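PDB 3OH8: nucleoside-diphosphate sugar epimerase (SulA family) from Corynebacterium glutamicum, which probably acts as an NAD(P)-dependent epimerase on nucleoside-diphosphate sugars. Local coordinates for residues F301-V306 against P361-A366; G256-D261 against Q413-A418; V206-E211 against I250-V255; T346-R351 against L423-R428; A307-G312 against I340-L345. All blocks are in the same frame, centred on the assembly; numbering follows the deposited sequence.

Contact 1 (F301-V306 against P361-A366)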
# COMPACT_ATOMS: atom_id res chain seq x y z
N PHE A 301 7.50 17.60 -1.06
CA PHE A 301 6.42 17.60 -0.08
C PHE A 301 5.28 16.83 -0.68
O PHE A 301 4.76 17.20 -1.74
CB PHE A 301 5.96 19.03 0.22
CG PHE A 301 7.08 19.99 0.43
CD1 PHE A 301 7.90 19.88 1.54
CD2 PHE A 301 7.31 21.01 -0.48
CE1 PHE A 301 8.93 20.77 1.74
CE2 PHE A 301 8.36 21.90 -0.29
CZ PHE A 301 9.17 21.77 0.83
N ILE A 302 4.90 15.74 -0.04
CA ILE A 302 3.82 14.90 -0.55
C ILE A 302 2.52 15.38 0.08
O ILE A 302 2.15 14.96 1.17
CB ILE A 302 4.08 13.42 -0.23
CG1 ILE A 302 5.47 13.00 -0.73
CG2 ILE A 302 3.01 12.52 -0.85
CD1 ILE A 302 5.75 13.39 -2.19
N ARG A 303 1.85 16.32 -0.60
CA ARG A 303 0.59 16.84 -0.11
C ARG A 303 -0.50 15.81 -0.35
O ARG A 303 -1.07 15.73 -1.43
CB ARG A 303 0.25 18.18 -0.80
CG ARG A 303 1.33 19.24 -0.58
CD ARG A 303 0.97 20.60 -1.21
NE ARG A 303 1.99 21.60 -0.92
CZ ARG A 303 2.18 22.72 -1.61
NH1 ARG A 303 1.41 23.01 -2.66
NH2 ARG A 303 3.14 23.55 -1.26
N THR A 304 -0.77 15.00 0.67
CA THR A 304 -1.67 13.87 0.55
C THR A 304 -3.14 14.23 0.73
O THR A 304 -3.50 15.04 1.59
CB THR A 304 -1.34 12.81 1.60
OG1 THR A 304 0.07 12.58 1.62
CG2 THR A 304 -2.07 11.51 1.25
N GLY A 305 -3.98 13.60 -0.08
CA GLY A 305 -5.42 13.64 0.12
C GLY A 305 -5.76 12.65 1.21
O GLY A 305 -4.88 12.22 1.96
N VAL A 306 -7.03 12.28 1.29
CA VAL A 306 -7.47 11.28 2.24
C VAL A 306 -7.15 9.90 1.67
O VAL A 306 -7.68 9.51 0.64
CB VAL A 306 -8.99 11.38 2.48
CG1 VAL A 306 -9.47 10.19 3.32
CG2 VAL A 306 -9.33 12.71 3.14
N PRO A 361 6.56 20.70 -4.04
CA PRO A 361 5.25 20.14 -3.66
C PRO A 361 4.70 19.16 -4.70
O PRO A 361 4.80 19.42 -5.90
CB PRO A 361 4.35 21.38 -3.59
CG PRO A 361 4.99 22.36 -4.56
CD PRO A 361 6.48 22.13 -4.40
N ILE A 362 4.14 18.04 -4.25
CA ILE A 362 3.47 17.11 -5.13
C ILE A 362 2.08 16.82 -4.57
O ILE A 362 1.96 16.40 -3.42
CB ILE A 362 4.23 15.79 -5.20
CG1 ILE A 362 5.66 16.01 -5.71
CG2 ILE A 362 3.49 14.82 -6.09
CD1 ILE A 362 5.73 16.50 -7.17
N ASN A 363 1.02 17.09 -5.33
CA ASN A 363 -0.32 16.71 -4.89
C ASN A 363 -0.47 15.20 -5.03
O ASN A 363 -0.55 14.69 -6.16
CB ASN A 363 -1.41 17.43 -5.68
CG ASN A 363 -1.54 18.92 -5.32
OD1 ASN A 363 -2.20 19.68 -6.03
ND2 ASN A 363 -0.92 19.32 -4.22
N ALA A 364 -0.51 14.48 -3.92
CA ALA A 364 -0.71 13.03 -3.99
C ALA A 364 -2.18 12.75 -3.81
O ALA A 364 -2.64 12.47 -2.70
CB ALA A 364 0.12 12.31 -2.94
N VAL A 365 -2.92 12.88 -4.90
CA VAL A 365 -4.37 12.71 -4.92
C VAL A 365 -4.69 12.02 -6.23
O VAL A 365 -3.97 12.17 -7.20
CB VAL A 365 -5.10 14.09 -4.90
CG1 VAL A 365 -4.71 14.90 -3.65
CG2 VAL A 365 -4.79 14.87 -6.19
N ALA A 366 -5.76 11.24 -6.25
CA ALA A 366 -6.21 10.65 -7.50
C ALA A 366 -6.64 11.76 -8.45
O ALA A 366 -7.02 12.84 -8.01
CB ALA A 366 -7.37 9.67 -7.24

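Contact 2 (G256-D261 against Q413-A418)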
# COMPACT_ATOMS: atom_id res chain seq x y z
N GLY A 256 -4.29 20.04 2.92
CA GLY A 256 -4.69 21.07 3.88
C GLY A 256 -3.87 22.33 3.70
O GLY A 256 -4.23 23.39 4.20
N PHE A 257 -2.75 22.20 2.99
CA PHE A 257 -1.95 23.35 2.59
C PHE A 257 -2.81 24.41 1.88
O PHE A 257 -2.56 25.61 2.01
CB PHE A 257 -0.83 22.90 1.66
CG PHE A 257 -0.02 24.03 1.09
CD1 PHE A 257 1.10 24.52 1.76
CD2 PHE A 257 -0.36 24.61 -0.13
CE1 PHE A 257 1.86 25.57 1.24
CE2 PHE A 257 0.39 25.66 -0.65
CZ PHE A 257 1.50 26.14 0.04
N TYR A 258 -3.79 23.95 1.10
CA TYR A 258 -4.61 24.85 0.30
C TYR A 258 -5.74 25.46 1.12
O TYR A 258 -6.53 26.27 0.61
CB TYR A 258 -5.16 24.12 -0.94
CG TYR A 258 -4.07 23.54 -1.78
CD1 TYR A 258 -3.21 24.36 -2.49
CD2 TYR A 258 -3.88 22.16 -1.85
CE1 TYR A 258 -2.19 23.83 -3.26
CE2 TYR A 258 -2.86 21.61 -2.62
CZ TYR A 258 -2.02 22.45 -3.31
OH TYR A 258 -1.01 21.93 -4.06
N GLY A 259 -5.81 25.06 2.38
CA GLY A 259 -6.90 25.48 3.23
C GLY A 259 -7.96 24.40 3.26
O GLY A 259 -7.98 23.51 2.40
N HIS A 260 -8.85 24.47 4.24
CA HIS A 260 -9.86 23.44 4.39
C HIS A 260 -10.97 23.56 3.34
O HIS A 260 -11.62 22.57 3.01
CB HIS A 260 -10.43 23.42 5.83
CG HIS A 260 -11.47 24.46 6.09
ND1 HIS A 260 -12.82 24.19 6.05
CD2 HIS A 260 -11.36 25.77 6.43
CE1 HIS A 260 -13.50 25.29 6.34
NE2 HIS A 260 -12.64 26.26 6.57
N ASP A 261 -11.15 24.75 2.78
CA ASP A 261 -12.29 24.98 1.90
C ASP A 261 -11.99 25.99 0.80
O ASP A 261 -11.93 27.19 1.06
CB ASP A 261 -13.48 25.44 2.74
CG ASP A 261 -14.74 25.65 1.93
OD1 ASP A 261 -14.72 25.47 0.69
OD2 ASP A 261 -15.77 26.00 2.55
N GLN A 413 -11.88 20.32 -1.10
CA GLN A 413 -10.60 20.54 -1.77
C GLN A 413 -10.65 19.83 -3.11
O GLN A 413 -10.63 18.60 -3.17
CB GLN A 413 -9.45 20.04 -0.89
CG GLN A 413 -9.29 20.85 0.41
CD GLN A 413 -8.99 20.00 1.63
OE1 GLN A 413 -8.40 20.48 2.60
NE2 GLN A 413 -9.39 18.74 1.60
N ARG A 414 -10.75 20.62 -4.18
CA ARG A 414 -10.84 20.08 -5.52
C ARG A 414 -9.43 19.96 -6.11
O ARG A 414 -9.09 20.65 -7.07
CB ARG A 414 -11.73 20.95 -6.40
CG ARG A 414 -12.10 20.33 -7.74
CD ARG A 414 -12.93 21.30 -8.58
NE ARG A 414 -13.38 20.68 -9.82
CZ ARG A 414 -14.13 21.29 -10.74
NH1 ARG A 414 -14.53 22.54 -10.55
NH2 ARG A 414 -14.49 20.63 -11.84
N THR A 415 -8.63 19.07 -5.52
CA THR A 415 -7.22 18.97 -5.85
C THR A 415 -6.98 18.20 -7.15
O THR A 415 -7.68 17.22 -7.45
CB THR A 415 -6.43 18.32 -4.69
OG1 THR A 415 -6.96 18.73 -3.42
CG2 THR A 415 -4.97 18.73 -4.76
N ALA A 416 -6.01 18.65 -7.93
CA ALA A 416 -5.54 17.91 -9.10
C ALA A 416 -4.07 17.54 -8.92
O ALA A 416 -3.27 18.34 -8.42
CB ALA A 416 -5.74 18.73 -10.39
N PRO A 417 -3.71 16.30 -9.30
CA PRO A 417 -2.30 15.87 -9.30
C PRO A 417 -1.61 16.37 -10.56
O PRO A 417 -1.15 15.59 -11.39
CB PRO A 417 -2.41 14.35 -9.29
CG PRO A 417 -3.71 14.06 -10.03
CD PRO A 417 -4.63 15.24 -9.75
N ALA A 418 -1.54 17.69 -10.71
CA ALA A 418 -1.05 18.29 -11.95
C ALA A 418 0.41 17.93 -12.24
O ALA A 418 0.77 17.61 -13.38
CB ALA A 418 -1.22 19.82 -11.92

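Contact 3 (V206-E211 against I250-V255)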
# COMPACT_ATOMS: atom_id res chain seq x y z
N VAL A 206 12.72 9.40 4.33
CA VAL A 206 11.28 9.61 4.16
C VAL A 206 10.66 9.93 5.52
O VAL A 206 10.70 9.11 6.44
CB VAL A 206 10.59 8.38 3.53
CG1 VAL A 206 9.08 8.61 3.40
CG2 VAL A 206 11.19 8.11 2.18
N HIS A 207 10.10 11.14 5.64
CA HIS A 207 9.55 11.60 6.91
C HIS A 207 8.03 11.58 6.85
O HIS A 207 7.40 12.47 6.27
CB HIS A 207 10.03 13.02 7.24
CG HIS A 207 9.59 13.49 8.59
ND1 HIS A 207 9.23 14.80 8.84
CD2 HIS A 207 9.43 12.83 9.75
CE1 HIS A 207 8.88 14.92 10.11
NE2 HIS A 207 9.00 13.74 10.69
N LEU A 208 7.48 10.54 7.45
CA LEU A 208 6.06 10.24 7.39
C LEU A 208 5.40 10.38 8.75
O LEU A 208 4.17 10.44 8.83
CB LEU A 208 5.87 8.80 6.93
CG LEU A 208 5.89 8.51 5.44
CD1 LEU A 208 5.65 7.02 5.24
CD2 LEU A 208 4.80 9.31 4.80
N ALA A 209 6.19 10.42 9.82
CA ALA A 209 5.64 10.36 11.17
C ALA A 209 4.57 11.42 11.42
O ALA A 209 4.72 12.58 11.05
CB ALA A 209 6.74 10.48 12.20
N GLY A 210 3.48 11.01 12.06
CA GLY A 210 2.40 11.91 12.40
C GLY A 210 1.03 11.39 12.01
O GLY A 210 0.88 10.63 11.04
N GLU A 211 0.01 11.79 12.77
CA GLU A 211 -1.36 11.39 12.50
C GLU A 211 -2.16 12.54 11.89
O GLU A 211 -2.13 12.76 10.68
CB GLU A 211 -2.02 10.89 13.78
N ILE A 250 12.15 13.22 1.44
CA ILE A 250 10.75 13.17 1.03
C ILE A 250 9.88 13.35 2.27
O ILE A 250 9.85 12.48 3.14
CB ILE A 250 10.39 11.82 0.37
CG1 ILE A 250 11.36 11.50 -0.77
CG2 ILE A 250 8.95 11.84 -0.15
CD1 ILE A 250 11.52 12.66 -1.77
N SER A 251 9.18 14.48 2.36
CA SER A 251 8.50 14.84 3.60
C SER A 251 6.98 14.83 3.43
O SER A 251 6.45 15.40 2.48
CB SER A 251 8.97 16.23 4.06
OG SER A 251 8.54 16.48 5.38
N ALA A 252 6.27 14.19 4.35
CA ALA A 252 4.81 14.17 4.28
C ALA A 252 4.26 15.59 4.39
O ALA A 252 4.81 16.43 5.10
CB ALA A 252 4.24 13.31 5.39
N SER A 253 3.17 15.87 3.67
CA SER A 253 2.45 17.12 3.87
C SER A 253 0.98 16.81 3.68
O SER A 253 0.57 15.66 3.87
CB SER A 253 2.93 18.22 2.92
OG SER A 253 2.31 19.45 3.24
N ALA A 254 0.17 17.80 3.30
CA ALA A 254 -1.28 17.57 3.17
C ALA A 254 -1.91 18.58 2.24
O ALA A 254 -1.43 19.71 2.11
CB ALA A 254 -1.95 17.64 4.56
N VAL A 255 -3.01 18.19 1.60
CA VAL A 255 -3.75 19.11 0.75
C VAL A 255 -4.33 20.24 1.60
O VAL A 255 -4.79 21.27 1.08
CB VAL A 255 -4.89 18.40 0.01
CG1 VAL A 255 -4.32 17.42 -1.05
CG2 VAL A 255 -5.76 17.66 1.00
O HOH W 1 6.51 15.35 7.20

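Contact 4 (T346-R351 against L423-R428)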
# COMPACT_ATOMS: atom_id res chain seq x y z
N THR A 346 1.52 5.18 -1.69
CA THR A 346 2.84 4.59 -1.55
C THR A 346 3.62 4.60 -2.88
O THR A 346 4.82 4.87 -2.88
CB THR A 346 2.83 3.18 -0.90
OG1 THR A 346 2.11 2.25 -1.72
CG2 THR A 346 2.16 3.24 0.48
N ASP A 347 2.94 4.33 -4.01
CA ASP A 347 3.60 4.45 -5.32
C ASP A 347 4.26 5.82 -5.46
O ASP A 347 5.39 5.93 -5.96
CB ASP A 347 2.60 4.27 -6.46
CG ASP A 347 2.30 2.80 -6.75
OD1 ASP A 347 2.82 1.91 -6.04
OD2 ASP A 347 1.53 2.54 -7.70
N ILE A 348 3.55 6.86 -5.03
CA ILE A 348 4.07 8.22 -5.16
C ILE A 348 5.28 8.44 -4.26
O ILE A 348 6.27 9.02 -4.68
CB ILE A 348 2.95 9.26 -4.91
CG1 ILE A 348 1.97 9.23 -6.09
CG2 ILE A 348 3.53 10.65 -4.76
CD1 ILE A 348 0.61 9.88 -5.81
N TYR A 349 5.21 7.94 -3.03
CA TYR A 349 6.38 8.02 -2.15
C TYR A 349 7.57 7.27 -2.76
O TYR A 349 8.69 7.78 -2.81
CB TYR A 349 6.07 7.44 -0.76
CG TYR A 349 5.51 8.49 0.18
CD1 TYR A 349 6.35 9.40 0.81
CD2 TYR A 349 4.14 8.56 0.46
CE1 TYR A 349 5.84 10.38 1.69
CE2 TYR A 349 3.62 9.52 1.33
CZ TYR A 349 4.48 10.43 1.93
OH TYR A 349 3.96 11.38 2.79
N TYR A 350 7.30 6.05 -3.21
CA TYR A 350 8.32 5.18 -3.77
C TYR A 350 8.96 5.87 -4.96
O TYR A 350 10.18 6.00 -5.04
CB TYR A 350 7.67 3.84 -4.14
CG TYR A 350 8.60 2.70 -4.46
CD1 TYR A 350 9.63 2.83 -5.37
CD2 TYR A 350 8.41 1.45 -3.86
CE1 TYR A 350 10.47 1.75 -5.68
CE2 TYR A 350 9.24 0.37 -4.15
CZ TYR A 350 10.26 0.53 -5.07
OH TYR A 350 11.08 -0.54 -5.35
N ARG A 351 8.13 6.37 -5.88
CA ARG A 351 8.64 7.13 -7.00
C ARG A 351 9.49 8.32 -6.56
O ARG A 351 10.56 8.57 -7.12
CB ARG A 351 7.51 7.61 -7.92
CG ARG A 351 8.05 8.31 -9.15
CD ARG A 351 6.99 8.81 -10.12
NE ARG A 351 7.67 9.47 -11.23
CZ ARG A 351 7.19 9.59 -12.46
NH1 ARG A 351 5.99 9.11 -12.77
NH2 ARG A 351 7.93 10.18 -13.39
N LEU A 423 4.18 14.60 -15.56
CA LEU A 423 5.25 13.61 -15.66
C LEU A 423 4.76 12.30 -16.28
O LEU A 423 5.53 11.36 -16.45
CB LEU A 423 5.86 13.35 -14.27
CG LEU A 423 6.58 14.51 -13.56
CD1 LEU A 423 6.82 14.20 -12.09
CD2 LEU A 423 7.88 14.86 -14.26
N SER A 424 3.47 12.24 -16.63
CA SER A 424 2.88 11.04 -17.21
C SER A 424 2.80 9.90 -16.20
O SER A 424 2.92 8.72 -16.56
CB SER A 424 3.67 10.59 -18.44
OG SER A 424 3.62 11.56 -19.47
N HIS A 425 2.61 10.24 -14.93
CA HIS A 425 2.46 9.22 -13.89
C HIS A 425 1.25 8.34 -14.17
O HIS A 425 0.19 8.84 -14.54
CB HIS A 425 2.32 9.90 -12.51
CG HIS A 425 2.30 8.94 -11.36
ND1 HIS A 425 3.44 8.32 -10.90
CD2 HIS A 425 1.28 8.52 -10.58
CE1 HIS A 425 3.12 7.54 -9.87
NE2 HIS A 425 1.82 7.64 -9.67
N THR A 426 1.41 7.04 -13.98
CA THR A 426 0.30 6.11 -14.10
C THR A 426 -0.28 5.88 -12.70
O THR A 426 0.46 5.59 -11.76
CB THR A 426 0.78 4.76 -14.70
OG1 THR A 426 1.21 4.96 -16.06
CG2 THR A 426 -0.32 3.69 -14.66
N PHE A 427 -1.59 6.01 -12.57
CA PHE A 427 -2.26 5.72 -11.31
C PHE A 427 -2.88 4.34 -11.39
O PHE A 427 -3.42 3.95 -12.42
CB PHE A 427 -3.37 6.74 -11.02
CG PHE A 427 -2.86 8.09 -10.65
CD1 PHE A 427 -2.57 9.02 -11.63
CD2 PHE A 427 -2.69 8.44 -9.32
CE1 PHE A 427 -2.10 10.29 -11.29
CE2 PHE A 427 -2.21 9.70 -8.97
CZ PHE A 427 -1.92 10.62 -9.96
N ARG A 428 -2.82 3.61 -10.28
CA ARG A 428 -3.48 2.32 -10.19
C ARG A 428 -4.99 2.48 -10.19
O ARG A 428 -5.70 1.69 -10.82
CB ARG A 428 -3.06 1.61 -8.91
CG ARG A 428 -1.58 1.25 -8.86
CD ARG A 428 -1.29 0.29 -7.72
NE ARG A 428 0.15 0.17 -7.45
CZ ARG A 428 0.70 -0.83 -6.77
NH1 ARG A 428 -0.08 -1.81 -6.32
NH2 ARG A 428 2.01 -0.87 -6.56
O HOH W 2 1.90 4.07 -9.87
O HOH W 3 5.61 8.35 -15.54

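Contact 5 (A307-G312 against I340-L345)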
# COMPACT_ATOMS: atom_id res chain seq x y z
N ALA A 307 -6.27 9.19 2.35
CA ALA A 307 -5.83 7.88 1.89
C ALA A 307 -6.90 6.84 2.16
O ALA A 307 -7.42 6.73 3.28
CB ALA A 307 -4.52 7.51 2.56
N LEU A 308 -7.25 6.08 1.13
CA LEU A 308 -8.29 5.07 1.28
C LEU A 308 -7.65 3.70 1.43
O LEU A 308 -6.96 3.22 0.52
CB LEU A 308 -9.24 5.06 0.08
CG LEU A 308 -9.91 6.40 -0.25
CD1 LEU A 308 -10.89 6.19 -1.38
CD2 LEU A 308 -10.59 7.00 0.98
N SER A 309 -7.89 3.09 2.59
CA SER A 309 -7.34 1.78 2.90
C SER A 309 -8.40 0.94 3.59
O SER A 309 -9.17 1.45 4.41
CB SER A 309 -6.12 1.91 3.82
OG SER A 309 -5.82 0.67 4.43
N GLY A 310 -8.44 -0.35 3.26
CA GLY A 310 -9.37 -1.25 3.91
C GLY A 310 -9.01 -1.49 5.37
O GLY A 310 -9.85 -1.88 6.17
N ARG A 311 -7.76 -1.26 5.74
CA ARG A 311 -7.36 -1.65 7.09
C ARG A 311 -7.24 -0.51 8.10
O ARG A 311 -6.92 -0.75 9.26
CB ARG A 311 -6.10 -2.52 7.10
CG ARG A 311 -4.90 -1.94 6.40
CD ARG A 311 -3.64 -2.75 6.73
NE ARG A 311 -3.70 -4.13 6.22
CZ ARG A 311 -3.29 -4.49 5.01
NH1 ARG A 311 -2.81 -3.59 4.17
NH2 ARG A 311 -3.35 -5.77 4.64
N GLY A 312 -7.50 0.72 7.69
CA GLY A 312 -7.38 1.81 8.65
C GLY A 312 -7.71 3.12 8.00
O GLY A 312 -8.02 3.17 6.82
N ILE A 340 -7.13 9.53 -2.26
CA ILE A 340 -6.20 8.73 -3.04
C ILE A 340 -6.19 7.28 -2.50
O ILE A 340 -6.30 7.06 -1.29
CB ILE A 340 -4.77 9.33 -3.00
CG1 ILE A 340 -3.83 8.53 -3.92
CG2 ILE A 340 -4.25 9.41 -1.55
CD1 ILE A 340 -2.48 9.18 -4.19
N ALA A 341 -6.11 6.31 -3.39
CA ALA A 341 -6.05 4.90 -2.97
C ALA A 341 -4.72 4.72 -2.28
O ALA A 341 -3.72 5.32 -2.68
CB ALA A 341 -6.17 3.98 -4.17
N ILE A 342 -4.69 3.94 -1.20
CA ILE A 342 -3.45 3.83 -0.45
C ILE A 342 -2.28 3.36 -1.34
O ILE A 342 -1.15 3.83 -1.20
CB ILE A 342 -3.58 2.97 0.81
CG1 ILE A 342 -2.25 3.00 1.58
CG2 ILE A 342 -4.02 1.53 0.49
CD1 ILE A 342 -2.34 2.46 2.99
N ASP A 343 -2.56 2.46 -2.28
CA ASP A 343 -1.49 1.95 -3.12
C ASP A 343 -0.92 3.06 -4.00
O ASP A 343 0.29 3.12 -4.24
CB ASP A 343 -1.96 0.78 -3.98
CG ASP A 343 -2.24 -0.46 -3.16
OD1 ASP A 343 -1.44 -0.79 -2.27
OD2 ASP A 343 -3.28 -1.11 -3.42
N ASP A 344 -1.78 3.95 -4.49
CA ASP A 344 -1.28 5.07 -5.27
C ASP A 344 -0.43 6.02 -4.44
O ASP A 344 0.53 6.60 -4.96
CB ASP A 344 -2.41 5.81 -5.97
CG ASP A 344 -2.85 5.10 -7.24
OD1 ASP A 344 -1.97 4.79 -8.07
OD2 ASP A 344 -4.06 4.84 -7.41
N LEU A 345 -0.76 6.16 -3.16
CA LEU A 345 0.01 7.03 -2.28
C LEU A 345 1.41 6.47 -2.05
O LEU A 345 2.40 7.19 -2.22
CB LEU A 345 -0.72 7.26 -0.95
CG LEU A 345 0.02 8.12 0.09
CD1 LEU A 345 0.35 9.49 -0.47
CD2 LEU A 345 -0.83 8.27 1.36

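Contact 1 (F301-V306 against P361-A366)
P361 CB stands over the centre of one face of the R303 guanidinium, 3.2 Å from R303 CZ. R303 gets there with CG beside its own backbone N (chi1 -59°) and the chain extended from CG to NE, side by side with the proline and pointing the same way. F257 makes a cation-pi contact on the opposite face, so the planar charge lies between the proline CB and the F257 ring. Two residues earlier, F301 leans on the same proline, its CD2 3.7 Å from P361 N.

The backbones are parallel neighbours in the sheet, F301 level with P361 and T304 with A364. Bonds alternate between them: I362 N gives to F301 O at 2.7 Å, R303 uses its N toward I362 O and its O toward A364 N, and G305 N closes the run on A364 O at a longer 3.2 Å. On the face opposite R303, I302 and I362 lie side by side, and I302 CG2 meets A364 CB at 3.6 Å; helix 342-354 packs on this apolar patch through Y349, L345 and I348. The pair joins two strands of the Rossmann-type sheet of the epimerase/dehydratase family.

R303 is largely buried, and its charge is met by a salt bridge to E286 and a bond to the Y258 hydroxyl. This ring of partners would offset the cost of burying a cation and would restrict rotation of the guanidinium.

Contact 2 (G256-D261 against Q413-A418)
The end of a 3-10 turn, G256-Y258, and the loop that follows it come up against the short, weakly bonded strand Q413-T415, with no regular pairing between G256-D261 and Q413-A418. The turn is closed by G259 N on G256 O at 2.9 Å. G259, at a positive phi of 97°, has its carbonyl facing Q413. H260 and S412 share a backbone hydrogen bond just beyond, so the two chains are tied beside the side-chain contact.

Q413 contributes the largest share of the meeting surface. Its side chain, bent at chi2 (139°), brings CG and CD beside the carbonyl oxygens of G259 and H260, with Q413 CG 3.6 Å from G259 O. Y258 and T415 form the second touch: the two side chains meet at about a right angle, with T415 CG2 4.2 Å from Y258 CE2. T415 OG1 is engaged by S338 OG.

The contact joins the loop after strand 248-254 of the Rossmann-type domain to the DUF1731 part of the chain, whose strand 412-415 pairs with strand 265-267 in a separate two-stranded sheet.

Chemically the meeting surface is mostly polar and backbone-based: a glutamine side chain beside backbone carbonyls and a single loose carbon contact. Y258 is held at its far end, where OH bonds to R303 and lies close to the N363 side chain. These partners place the end of the side chain more firmly than the light touch of T415 could.

Contact 3 (V206-E211 against I250-V255)
I250 O takes the backbone N-H of H207 at 2.8 Å and also receives the CA-H of V206, 3.4 Å from V206 CA. Beside this pair V206 CG2 rests 4.2 Å from I250 CB, on the face of the sheet that helix 342-354 covers with Y349 and I353. S251 turns to the other face together with H207. Its OG, anti to the backbone N (chi1 -168°), donates to a water at 3.0 Å.

Strands 204-207 and 248-254 are parallel neighbours linked by helix 222-242, a beta-alpha-beta crossover of the Rossmann fold. The loops at the C-terminal ends of such strands are where the dinucleotide would be expected in this family.

A252 follows, its N bonded to H207 O at 2.8 Å as the first segment leaves the sheet. The same water donates to H207 O and to A252 O (2.9 Å), bridging both backbones and the serine. A252 CB points toward the other chain and sits 3.4 Å from H207 O, with L208 CD2 at 4.1 Å. L208 reaches it although its CB sets off away from the second strand; beyond that, L208 N and A209 N both bond to T153 OG1.

Contact 4 (T346-R351 against L423-R428)
One and a half turns of helix, T346-R351, face an irregular loop, L423-R428, with the CA atoms of D347 and F427 8.5 Å apart, so side chains and waters bridge the gap. At one end D347 and R428 form a salt bridge. R428 NE meets D347 OD2 on its syn side at 2.8 Å, 24° out of the carboxylate plane. The carboxylate and guanidinium are twisted 49° apart, and R428 NH2 makes a weak, bent bond to D347 OD1. Water 2 donates to D347 OD2 (2.7 Å) and to T426 O, carrying the grip on to the loop backbone.

At the other end R351, extended from CG to NE, passes H425 in the opposite direction. Its NH1 donates to H425 ND1 at 3.3 Å, in the ring plane, so ND1 acts as acceptor here. Water 3 accepts from R351 NH1 and donates to L423 O, at the Schellman motif that ends helix 418-422. Between the polar ends I348 fills the middle, its CG1 3.9 Å from H425 NE2 and its CD1 4.2 Å from F427 CE2. H425 CD2 stands over the centre of the F427 ring.

The contact thus binds the loop before helix 432-440 to helix 342-354. R428 has a second acid, D132, from helix 119-139, and R351 NE pairs with D355. L420 of helix 418-422 backs I348, H425 and F427.

Contact 5 (A307-G312 against I340-L345)
A short parallel strand pairing runs straight into the start of a helix: A307-L308, at the end of strand 298-308, lies beside I340-A341, the last two residues before helix 342-354. L308 N bonds to I340 O at 2.8 Å, and A307 CA sits 3.3 Å from the same oxygen in a CA-H...O contact. L308 O then accepts from I342 N at 2.9 Å. I342 is the first helical residue, so a strand carbonyl satisfies an N-H of the opening turn, which has no acceptor within the helix. A341 holds the N-cap position and L345 N bonds back to its carbonyl.

The fold is a Rossmann-type sheet in which strand 298-308 pairs with 360-364 along its first half and with 336-341 along its second; helix 342-354 leads from one of these partners to the other.

I342 packs against the strand exit with its CG1 branch anti to the backbone N (chi1 -176°). Its CG2 stands 3.4 Å from L308 O, and CD1 is 3.9 Å from S309 CB. On the face that A307 shares with I340, L345 CD2 rests 4.0 Å from A307 CB, an apolar touch between helix and strand. S309 OG takes the N-H of R311 at 3.0 Å, an ST turn that starts the bend away from the sheet. L158 of helix 158-169 touches both S309 and I342, and helix 432-440 meets L308 through I432 and A341 through A435.

Contacts 1, 3 and 5 are pairings in one Rossmann-type sheet. Strand 298-308 serves contacts 1 and 5; strands 248-254 and 298-308 are neighbours and link contact 3 to contact 1, with about 10 Å between centres and S253 N 2.9 Å from I302 O. Contact 2 sits at the edge of contact 1, about 9 Å between centres. Contact 4 continues the helix begun in contact 5, and R428 N meets D344 OD1 at 2.7 Å. Y349, on that helix, packs on both contacts 1 and 3. Contacts 2 and 4 each bring the DUF1731 region onto the Rossmann-type domain; P417 and F427 touch between them.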